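PDB 4GOQ: DUF1491 domain-containing protein from Caulobacter crescentus, which is of unknown function but folds as a small alpha/beta domain, a mixed beta sheet packed between two helices. Local coordinates for residues A[54-57]-A[61-64]; A[50-55]-A[102-107]; A[36-41]-A[78-83]. All coordinates share one frame; numbering follows the deposited sequence.

Contact 1 of 3, residues A[54-57]-A[61-64]; sequences EATR and ERFW. With GOL (glycerol), chain G.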
# COMPACT_ATOMS: atom_id res chain seq x y z
N GLU A 54 7.44 0.70 -1.66
CA GLU A 54 8.59 0.17 -0.92
C GLU A 54 9.89 0.86 -1.24
O GLU A 54 10.18 1.17 -2.39
CB GLU A 54 8.74 -1.32 -1.22
CG GLU A 54 7.52 -2.14 -0.87
CD GLU A 54 7.67 -3.62 -1.16
OE1 GLU A 54 8.47 -4.31 -0.48
OE2 GLU A 54 6.99 -4.10 -2.08
N ALA A 55 10.70 1.08 -0.22
CA ALA A 55 12.04 1.64 -0.35
C ALA A 55 12.96 0.94 0.65
O ALA A 55 12.48 0.18 1.49
CB ALA A 55 12.04 3.14 -0.12
N THR A 56 14.28 1.18 0.53
CA THR A 56 15.28 0.58 1.42
C THR A 56 16.32 1.59 1.86
O THR A 56 16.68 2.51 1.11
CB THR A 56 16.01 -0.59 0.76
OG1 THR A 56 16.57 -0.13 -0.47
CG2 THR A 56 15.13 -1.82 0.54
N ARG A 57 16.85 1.37 3.07
CA ARG A 57 17.92 2.19 3.64
C ARG A 57 19.26 1.56 3.22
O ARG A 57 19.28 0.37 2.86
CB ARG A 57 17.76 2.25 5.17
CG ARG A 57 16.61 3.15 5.64
CD ARG A 57 17.12 4.47 6.17
NE ARG A 57 17.96 4.27 7.35
CZ ARG A 57 18.45 5.24 8.11
NH1 ARG A 57 18.18 6.51 7.84
NH2 ARG A 57 19.22 4.95 9.15
N GLU A 61 17.25 -2.21 5.40
CA GLU A 61 16.00 -2.09 6.15
C GLU A 61 14.87 -1.54 5.25
O GLU A 61 15.08 -0.54 4.57
CB GLU A 61 16.20 -1.17 7.37
CG GLU A 61 15.03 -1.13 8.35
CD GLU A 61 14.96 0.09 9.26
OE1 GLU A 61 15.83 0.98 9.14
OE2 GLU A 61 14.02 0.15 10.09
N ARG A 62 13.70 -2.17 5.29
CA ARG A 62 12.54 -1.76 4.49
C ARG A 62 11.76 -0.65 5.16
O ARG A 62 11.51 -0.70 6.38
CB ARG A 62 11.62 -2.97 4.21
CG ARG A 62 10.27 -2.63 3.55
CD ARG A 62 10.32 -2.42 2.04
NE ARG A 62 10.49 -3.69 1.33
CZ ARG A 62 11.35 -3.89 0.34
NH1 ARG A 62 12.11 -2.89 -0.10
NH2 ARG A 62 11.44 -5.07 -0.25
N PHE A 63 11.34 0.33 4.36
CA PHE A 63 10.48 1.41 4.81
C PHE A 63 9.52 1.79 3.68
O PHE A 63 9.66 1.31 2.54
CB PHE A 63 11.29 2.61 5.34
CG PHE A 63 11.96 3.50 4.31
CD1 PHE A 63 13.25 3.24 3.87
CD2 PHE A 63 11.32 4.65 3.85
CE1 PHE A 63 13.88 4.09 2.94
CE2 PHE A 63 11.94 5.48 2.91
CZ PHE A 63 13.23 5.22 2.49
N TRP A 64 8.50 2.56 4.01
CA TRP A 64 7.51 2.99 3.01
C TRP A 64 7.67 4.48 2.68
O TRP A 64 7.78 5.32 3.57
CB TRP A 64 6.08 2.70 3.50
CG TRP A 64 5.84 1.23 3.69
CD1 TRP A 64 6.08 0.49 4.81
CD2 TRP A 64 5.41 0.30 2.68
NE1 TRP A 64 5.77 -0.85 4.58
CE2 TRP A 64 5.35 -0.98 3.27
CE3 TRP A 64 5.01 0.45 1.34
CZ2 TRP A 64 4.99 -2.12 2.54
CZ3 TRP A 64 4.64 -0.68 0.62
CH2 TRP A 64 4.58 -1.94 1.23
C1 GOL G . 7.13 -4.94 2.56
O1 GOL G . 8.24 -4.63 3.39
C2 GOL G . 7.28 -6.33 1.99
O2 GOL G . 8.47 -6.39 1.21
C3 GOL G . 6.09 -6.65 1.11
O3 GOL G . 6.21 -7.96 0.59
O HOH W 1 18.13 1.89 8.57
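Glu54 and Arg62, on neighbouring strands of an antiparallel beta hairpin, form a salt bridge with OE1 of Glu54 2.8 Å from NE of Arg62. The Arg62 chain, bent at chi2 (81°) and chi3 (73°), folds back to reach Glu54. The carboxylate oxygen comes over one face of the guanidinium and the two planes stand 88° apart, so the pairing probably rests more on charge than on a straight N-H bond; Arg62 NE also gives a weak bond to glycerol O2. OE1 also accepts a hydrogen bond from O2 of this glycerol, probably a crystallisation additive, while OE2 is taken by the backbone N of Val37. Ala55 and Phe63 are the hydrogen-bonded pair: Ala55 N gives to Phe63 O at 3.0 Å, and Phe63 N returns a bond to Ala55 O at 3.1 Å. Ala55 O also receives a long, weak bond from Arg62 NH1. Ala55 is small enough to let CB sit 3.8 Å from the centroid of the Phe63 ring, a CH-pi contact over the face. Toward the turn, Arg57 N donates to Glu61 O, and a water bridges their charged ends, 2.7 Å from Arg57 NE and 2.5 Å from Glu61 OE1. Beside the salt bridge, Glu54 CG packs on Trp64, whose NE1 is satisfied by Glu106 OE1. This hairpin end joins strand 48-56 to the edge strand 62-65, and Trp64 turns inward to meet Trp9 of helix 6-19.

Contact 2 of 3, residues A[50-55]-A[102-107]; sequences RLFSEA and HFLTEP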
# COMPACT_ATOMS: atom_id res chain seq x y z
N ARG A 50 -3.51 8.52 0.69
CA ARG A 50 -2.08 8.46 0.52
C ARG A 50 -1.71 7.19 -0.21
O ARG A 50 -2.44 6.20 -0.13
CB ARG A 50 -1.36 8.51 1.89
CG ARG A 50 -1.48 9.86 2.59
CD ARG A 50 -0.85 9.79 3.98
NE ARG A 50 -1.59 8.87 4.86
CZ ARG A 50 -1.14 8.47 6.05
NH1 ARG A 50 0.02 8.90 6.51
NH2 ARG A 50 -1.86 7.63 6.79
N LEU A 51 -0.59 7.21 -0.91
CA LEU A 51 -0.10 6.03 -1.62
C LEU A 51 1.32 5.76 -1.13
O LEU A 51 2.13 6.68 -1.03
CB LEU A 51 -0.16 6.28 -3.13
CG LEU A 51 -0.10 5.09 -4.07
CD1 LEU A 51 -1.31 4.17 -3.88
CD2 LEU A 51 -0.13 5.59 -5.51
N PHE A 52 1.58 4.50 -0.72
CA PHE A 52 2.87 4.09 -0.18
C PHE A 52 3.49 3.01 -1.08
O PHE A 52 2.79 2.08 -1.49
CB PHE A 52 2.71 3.56 1.28
CG PHE A 52 2.16 4.58 2.26
CD1 PHE A 52 2.99 5.54 2.82
CD2 PHE A 52 0.82 4.57 2.63
CE1 PHE A 52 2.49 6.48 3.73
CE2 PHE A 52 0.33 5.49 3.55
CZ PHE A 52 1.16 6.45 4.08
N SER A 53 4.78 3.17 -1.41
CA SER A 53 5.59 2.19 -2.15
C SER A 53 6.83 1.83 -1.33
O SER A 53 7.22 2.55 -0.40
CB SER A 53 5.97 2.68 -3.54
OG SER A 53 6.86 3.79 -3.47
N GLU A 54 7.44 0.70 -1.66
CA GLU A 54 8.59 0.17 -0.92
C GLU A 54 9.89 0.86 -1.24
O GLU A 54 10.18 1.17 -2.39
CB GLU A 54 8.74 -1.32 -1.22
CG GLU A 54 7.52 -2.14 -0.87
CD GLU A 54 7.67 -3.62 -1.16
OE1 GLU A 54 8.47 -4.31 -0.48
OE2 GLU A 54 6.99 -4.10 -2.08
N ALA A 55 10.70 1.08 -0.22
CA ALA A 55 12.04 1.64 -0.35
C ALA A 55 12.96 0.94 0.65
O ALA A 55 12.48 0.18 1.49
CB ALA A 55 12.04 3.14 -0.12
N HIS A 102 -2.88 3.21 7.84
CA HIS A 102 -2.36 2.35 6.79
C HIS A 102 -2.08 0.92 7.31
O HIS A 102 -1.87 0.02 6.49
CB HIS A 102 -1.10 2.96 6.16
CG HIS A 102 -0.09 3.39 7.18
ND1 HIS A 102 0.60 2.48 7.94
CD2 HIS A 102 0.26 4.64 7.57
CE1 HIS A 102 1.37 3.19 8.75
NE2 HIS A 102 1.20 4.50 8.56
N PHE A 103 -2.02 0.69 8.67
CA PHE A 103 -1.77 -0.63 9.30
C PHE A 103 -0.41 -1.25 8.91
O PHE A 103 -0.20 -2.46 9.07
CB PHE A 103 -2.92 -1.62 8.99
CG PHE A 103 -4.24 -1.11 9.53
CD1 PHE A 103 -4.58 -1.27 10.87
CD2 PHE A 103 -5.13 -0.41 8.71
CE1 PHE A 103 -5.80 -0.80 11.37
CE2 PHE A 103 -6.35 0.07 9.21
CZ PHE A 103 -6.68 -0.13 10.53
N LEU A 104 0.52 -0.43 8.42
CA LEU A 104 1.85 -0.93 8.05
C LEU A 104 2.72 -1.05 9.28
O LEU A 104 2.72 -0.13 10.10
CB LEU A 104 2.51 0.01 7.01
CG LEU A 104 1.75 0.12 5.67
CD1 LEU A 104 2.25 1.31 4.83
CD2 LEU A 104 1.79 -1.21 4.90
N THR A 105 3.48 -2.14 9.42
CA THR A 105 4.34 -2.30 10.62
C THR A 105 5.73 -1.70 10.42
O THR A 105 6.38 -1.36 11.40
CB THR A 105 4.45 -3.75 11.07
OG1 THR A 105 5.11 -4.52 10.07
CG2 THR A 105 3.10 -4.36 11.41
N GLU A 106 6.20 -1.61 9.16
CA GLU A 106 7.51 -1.05 8.83
C GLU A 106 7.47 0.48 8.93
O GLU A 106 6.38 1.05 8.80
CB GLU A 106 7.95 -1.47 7.40
CG GLU A 106 7.98 -2.97 7.14
CD GLU A 106 6.65 -3.62 6.78
OE1 GLU A 106 5.66 -2.88 6.56
OE2 GLU A 106 6.59 -4.87 6.79
N PRO A 107 8.62 1.16 9.09
CA PRO A 107 8.60 2.63 9.15
C PRO A 107 8.06 3.26 7.88
O PRO A 107 8.22 2.73 6.77
CB PRO A 107 10.07 3.00 9.37
CG PRO A 107 10.68 1.79 9.99
CD PRO A 107 9.99 0.65 9.28
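Phe52 receives His102 and Leu104 on the face of the mixed beta sheet that also carries helix 6-19, where the loop following strand 91-97 folds back over strand 48-56. The well-packed part lies around the buried Phe52 ring, which several atom pairs surround. His102 CB approaches Phe52 CE2 at 3.9 Å, and the imidazole CD2 comes within 4.0 Å of Phe52 CZ. The two rings are set obliquely, planes 69° apart and centroids 5.3 Å from each other. Farther along the ring, Leu104 brings its CD1 methyl to 4.2 Å from Phe52 CG, also at a slant. A large flat hydrocarbon suits this place, since one phenyl can serve both loop residues, while Ala41 of strand 37-43 touches Phe52 and His102 alike. Leu104 also touches Trp9 and Trp64, which gives its branched apolar end further company.

Arg50 marks the looser, partly solvent-exposed side, where a single short approach ties it to the loop. Its NH2 stands 3.7 Å from His102 CD2 near the imidazole plane, a plain van der Waals approach without a hydrogen bond; the polar end is held instead by Gly100 O. Bending at chi3 (-65°) turns the guanidinium back over Phe52, two residues on in the same strand, so that the phenyl edge at CZ lies against one of its faces, and a long flexible residue thus borders the apolar patch while keeping its charge at the margin. No hydrogen bond links the two segments; the polar order lies within the loop, where Leu104 N donates to His102 ND1 at 3.0 Å, almost in the plane of the imidazole.

Contact 3 of 3, residues A[36-41]-A[78-83]; sequences AVLVKA and AYAERA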
# COMPACT_ATOMS: atom_id res chain seq x y z
N ALA A 36 6.35 -6.64 -5.79
CA ALA A 36 6.34 -5.40 -5.02
C ALA A 36 4.92 -5.07 -4.60
O ALA A 36 3.98 -5.62 -5.16
CB ALA A 36 6.90 -4.28 -5.86
N VAL A 37 4.73 -4.14 -3.66
CA VAL A 37 3.41 -3.76 -3.16
C VAL A 37 3.23 -2.24 -3.14
O VAL A 37 4.13 -1.52 -2.72
CB VAL A 37 3.12 -4.34 -1.73
CG1 VAL A 37 1.71 -3.98 -1.26
CG2 VAL A 37 3.32 -5.85 -1.66
N LEU A 38 2.05 -1.78 -3.60
CA LEU A 38 1.57 -0.40 -3.47
C LEU A 38 0.44 -0.44 -2.48
O LEU A 38 -0.47 -1.24 -2.64
CB LEU A 38 1.05 0.21 -4.79
CG LEU A 38 2.02 0.69 -5.85
CD1 LEU A 38 1.23 1.45 -6.94
CD2 LEU A 38 3.11 1.61 -5.27
N VAL A 39 0.45 0.44 -1.48
CA VAL A 39 -0.64 0.51 -0.52
C VAL A 39 -1.31 1.87 -0.65
O VAL A 39 -0.64 2.89 -0.49
CB VAL A 39 -0.19 0.24 0.94
CG1 VAL A 39 -1.35 0.38 1.93
CG2 VAL A 39 0.47 -1.13 1.06
N LYS A 40 -2.61 1.88 -0.93
CA LYS A 40 -3.42 3.10 -1.00
C LYS A 40 -4.24 3.19 0.28
O LYS A 40 -5.11 2.35 0.49
CB LYS A 40 -4.34 3.06 -2.23
CG LYS A 40 -5.18 4.34 -2.40
CD LYS A 40 -6.13 4.10 -3.59
CE LYS A 40 -7.08 5.20 -3.84
NZ LYS A 40 -8.15 4.76 -4.79
N ALA A 41 -3.95 4.17 1.14
CA ALA A 41 -4.66 4.32 2.41
C ALA A 41 -5.62 5.50 2.30
O ALA A 41 -5.19 6.62 2.08
CB ALA A 41 -3.67 4.53 3.55
N ALA A 78 -4.14 7.10 -11.01
CA ALA A 78 -3.33 7.24 -12.24
C ALA A 78 -1.92 6.65 -11.98
O ALA A 78 -1.41 5.89 -12.82
CB ALA A 78 -3.24 8.71 -12.68
N TYR A 79 -1.33 6.96 -10.83
CA TYR A 79 -0.02 6.44 -10.43
C TYR A 79 -0.03 4.90 -10.33
O TYR A 79 0.88 4.26 -10.85
CB TYR A 79 0.49 7.05 -9.10
CG TYR A 79 1.93 6.66 -8.83
CD1 TYR A 79 2.24 5.45 -8.20
CD2 TYR A 79 2.98 7.48 -9.23
CE1 TYR A 79 3.56 5.06 -7.99
CE2 TYR A 79 4.31 7.11 -8.99
CZ TYR A 79 4.59 5.88 -8.42
OH TYR A 79 5.90 5.52 -8.20
N ALA A 80 -1.07 4.33 -9.72
CA ALA A 80 -1.20 2.85 -9.54
C ALA A 80 -1.28 2.14 -10.91
O ALA A 80 -0.66 1.09 -11.10
CB ALA A 80 -2.44 2.52 -8.70
N GLU A 81 -2.07 2.70 -11.84
CA GLU A 81 -2.21 2.12 -13.17
C GLU A 81 -0.83 2.13 -13.87
O GLU A 81 -0.45 1.13 -14.49
CB GLU A 81 -3.27 2.89 -13.99
CG GLU A 81 -3.53 2.30 -15.39
CD GLU A 81 -2.48 2.55 -16.47
OE1 GLU A 81 -1.84 3.62 -16.47
OE2 GLU A 81 -2.27 1.64 -17.29
N ARG A 82 -0.11 3.26 -13.79
CA ARG A 82 1.19 3.38 -14.44
C ARG A 82 2.20 2.39 -13.80
O ARG A 82 2.96 1.72 -14.52
CB ARG A 82 1.71 4.82 -14.37
CG ARG A 82 2.87 5.08 -15.34
CD ARG A 82 3.36 6.52 -15.24
NE ARG A 82 4.34 6.84 -16.29
CZ ARG A 82 5.65 6.91 -16.10
NH1 ARG A 82 6.17 6.71 -14.90
NH2 ARG A 82 6.46 7.20 -17.12
N ALA A 83 2.14 2.27 -12.47
CA ALA A 83 3.02 1.37 -11.70
C ALA A 83 2.86 -0.09 -12.12
O ALA A 83 3.86 -0.83 -12.16
CB ALA A 83 2.75 1.52 -10.23
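Helix-on-sheet packing of an alpha/beta fold is at work here: Leu38, on the central part of the mixed sheet, projects toward helix 74-86 and touches Tyr79, Ala80 and Ala83. The short segments of strand and helix run nearly antiparallel, 168° between their directions, with their axes 10.4 Å apart at the closest point. Nearly all the contact falls to one methyl. With chi2 at -171°, Leu38 stretches CD1 outward from the strand toward the helix, while the other methyl, CD2, packs on Ser53 of the neighbouring strand. Small residues suit the helix surface below it: Ala80 lets the leucine reach the backbone itself, CD1 lying 3.8 Å from Ala80 CA. Tyr79 borders the spot with the edge of its ring, and the same side chain continues on to Leu51 of strand 48-56 and to Pro67 and Val68. Lys40, on the same sheet face, departs from this apolar pattern; its NZ forms salt bridges with Glu73, Asp77 and Glu94, so its charge is met by three carboxylates. The tightest approach between the segments is methyl against methyl, Leu38 CD1 to Ala83 CB at 3.6 Å.

In the fold
All three contacts draw on one mixed sheet, but at different depths. Contact 1 lies at the surface, at the turn end of the hairpin, and relies on backbone bonds, ion pairing and water. Contacts 2 and 3 are partly buried nearer the centre of the chain and have no hydrogen bonds between their segments: contact 2 is mainly aromatic and aliphatic, contact 3 a leucine methyl among alanines and the edge of a tyrosine ring. They cover opposite faces of the sheet, the loop 102-107 lying on the helix 6-19 side and helix 74-86 on the other. Strand 48-56 serves contacts 1 and 2, and its neighbour 37-43, bonded to it through Phe52 N and Val39 O, carries contact 3.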